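Local structure of beta-galactosidase (Streptococcus pneumoniae, 4CU9) at residues A[85-90]-A[175-180]. The protein is a cell-surface beta-galactosidase, seen here as a calcium-containing carbohydrate-binding module that probably attaches the enzyme to host or substrate glycans. Sequence-based numbering, arbitrary orientation.
Sequences HFFADS and AMIEMT. With CA (calcium ion), chain C.
Ile-177 covers one face of the His-85 imidazole, its CD1 4.1 Å from the ring centroid in a CH-pi contact; the His-43 ring also meets the imidazole, planes at about 30°. With CG anti to the backbone N (chi1 -164°), the imidazole runs alongside the isoleucine, whose CG2 reaches His-85 CD2. Ile-177 CD1 also meets Phe-87 CB, while Ala-175 CB abuts that phenylalanine's ring edge at CD2, 3.7 Å away. The Phe-86 ring takes Ala-175 O at its edge, in plane, an oxygen that also accepts from Phe-87 N (3.0 Å), which stands above the carbonyl plane. Met-176 CG lies 3.6 Å from Phe-86 CD1, its sulfur oblique to the ring, a Met-aromatic contact.

The backbone here is a worked example of a classic beta bulge: Ile-177 and Glu-178 both face His-85. Its O accepts a 2.7 Å bond from Ile-177 N and a weak one from Glu-178 N, while His-85 N donates to Glu-178 O. At this corner two consecutive residues bind calcium, through Ile-177 O (2.3 Å) and Glu-178 OE1 (2.2 Å); Tyr-37, Asp-40, Asp-42 and a water complete the site, and Gly-41 N holds Glu-178 OE2.

Strands 73-86 and 173-182 thus pair antiparallel within the beta-sandwich, Met-165 of strand 160-166 packing against Phe-86 and Met-176.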
loop_
_atom_site.group_PDB
_atom_site.type_symbol
_atom_site.label_atom_id
_atom_site.label_comp_id
_atom_site.label_asym_id
_atom_site.label_seq_id
_atom_site.Cartn_x
_atom_site.Cartn_y
_atom_site.Cartn_z
ATOM N N HIS A 85 -3.668 7.026 5.666
ATOM C CA HIS A 85 -4.571 8.148 5.349
ATOM C C HIS A 85 -5.379 7.782 4.107
ATOM O O HIS A 85 -4.823 7.752 2.993
ATOM C CB HIS A 85 -3.756 9.401 5.058
ATOM C CG HIS A 85 -4.533 10.681 5.096
ATOM N ND1 HIS A 85 -5.906 10.739 5.151
ATOM C CD2 HIS A 85 -4.106 11.969 5.108
ATOM C CE1 HIS A 85 -6.296 12.006 5.200
ATOM N NE2 HIS A 85 -5.221 12.772 5.187
ATOM N N PHE A 86 -6.656 7.502 4.282
ATOM C CA PHE A 86 -7.526 7.123 3.189
ATOM C C PHE A 86 -8.260 8.313 2.621
ATOM O O PHE A 86 -8.463 9.329 3.310
ATOM C CB PHE A 86 -8.527 6.058 3.649
ATOM C CG PHE A 86 -7.875 4.759 4.012
ATOM C CD1 PHE A 86 -7.410 3.918 3.021
ATOM C CD2 PHE A 86 -7.759 4.355 5.325
ATOM C CE1 PHE A 86 -6.801 2.728 3.327
ATOM C CE2 PHE A 86 -7.185 3.164 5.639
ATOM C CZ PHE A 86 -6.723 2.340 4.640
ATOM N N PHE A 87 -8.715 8.148 1.377
ATOM C CA PHE A 87 -9.451 9.174 0.671
ATOM C C PHE A 87 -10.735 8.549 0.182
ATOM O O PHE A 87 -10.803 7.337 0.031
ATOM C CB PHE A 87 -8.653 9.647 -0.534
ATOM C CG PHE A 87 -9.419 10.540 -1.488
ATOM C CD1 PHE A 87 -9.516 11.894 -1.252
ATOM C CD2 PHE A 87 -9.977 10.028 -2.652
ATOM C CE1 PHE A 87 -10.188 12.726 -2.134
ATOM C CE2 PHE A 87 -10.616 10.851 -3.558
ATOM C CZ PHE A 87 -10.731 12.205 -3.293
ATOM N N ALA A 88 -11.752 9.378 -0.032
ATOM C CA ALA A 88 -12.985 8.898 -0.666
ATOM C C ALA A 88 -13.555 9.936 -1.595
ATOM O O ALA A 88 -13.420 11.126 -1.361
ATOM C CB ALA A 88 -14.006 8.538 0.398
ATOM N N ASP A 89 -14.239 9.444 -2.620
ATOM C CA ASP A 89 -15.003 10.257 -3.555
ATOM C C ASP A 89 -16.044 9.328 -4.178
ATOM O O ASP A 89 -16.360 8.280 -3.586
ATOM C CB ASP A 89 -14.081 10.941 -4.581
ATOM C CG ASP A 89 -13.409 9.976 -5.531
ATOM O OD1 ASP A 89 -13.595 8.740 -5.407
ATOM O OD2 ASP A 89 -12.697 10.481 -6.441
ATOM N N SER A 90 -16.577 9.669 -5.354
ATOM C CA SER A 90 -17.672 8.848 -5.924
ATOM C C SER A 90 -17.248 7.414 -6.214
ATOM O O SER A 90 -18.029 6.508 -6.008
ATOM C CB SER A 90 -18.259 9.458 -7.201
ATOM O OG SER A 90 -17.214 9.704 -8.119
ATOM N N ALA A 175 -8.722 4.169 -2.094
ATOM C CA ALA A 175 -7.943 5.377 -2.280
ATOM C C ALA A 175 -7.171 5.773 -1.027
ATOM O O ALA A 175 -7.689 5.666 0.104
ATOM C CB ALA A 175 -8.839 6.529 -2.733
ATOM N N MET A 176 -5.915 6.162 -1.217
ATOM C CA MET A 176 -5.050 6.551 -0.120
ATOM C C MET A 176 -4.208 7.737 -0.447
ATOM O O MET A 176 -3.703 7.889 -1.584
ATOM C CB MET A 176 -4.080 5.423 0.325
ATOM C CG MET A 176 -4.706 4.110 0.682
ATOM S SD MET A 176 -3.544 2.906 1.387
ATOM C CE MET A 176 -3.208 3.590 2.974
ATOM N N ILE A 177 -4.004 8.551 0.584
ATOM C CA ILE A 177 -3.176 9.739 0.470
ATOM C C ILE A 177 -1.778 9.527 1.035
ATOM O O ILE A 177 -0.842 10.171 0.599
ATOM C CB ILE A 177 -3.887 10.918 1.169
ATOM C CG1 ILE A 177 -5.099 11.322 0.336
ATOM C CG2 ILE A 177 -2.972 12.114 1.378
ATOM C CD1 ILE A 177 -6.138 12.076 1.153
ATOM N N GLU A 178 -1.664 8.675 2.050
ATOM C CA GLU A 178 -0.380 8.383 2.638
ATOM C C GLU A 178 -0.389 7.027 3.323
ATOM O O GLU A 178 -1.393 6.594 3.882
ATOM C CB GLU A 178 0.059 9.493 3.611
ATOM C CG GLU A 178 1.540 9.466 3.981
ATOM C CD GLU A 178 2.474 10.022 2.922
ATOM O OE1 GLU A 178 2.007 10.545 1.867
ATOM O OE2 GLU A 178 3.704 9.966 3.146
ATOM N N MET A 179 0.758 6.364 3.252
ATOM C CA MET A 179 0.965 5.106 3.962
ATOM C C MET A 179 2.387 5.162 4.478
ATOM O O MET A 179 3.305 5.377 3.690
ATOM C CB MET A 179 0.793 3.939 3.005
ATOM C CG MET A 179 1.202 2.603 3.554
ATOM S SD MET A 179 1.076 1.272 2.373
ATOM C CE MET A 179 -0.627 1.238 1.888
ATOM N N THR A 180 2.566 4.934 5.773
ATOM C CA THR A 180 3.874 5.019 6.423
ATOM C C THR A 180 4.052 3.848 7.387
ATOM O O THR A 180 3.072 3.394 8.043
ATOM C CB THR A 180 3.985 6.335 7.229
ATOM O OG1 THR A 180 3.464 7.424 6.469
ATOM C CG2 THR A 180 5.403 6.650 7.552
HETATM CA CA CA C . 0.984 11.484 0.114
HETATM O O HOH W 1 -0.256 12.797 -1.330
#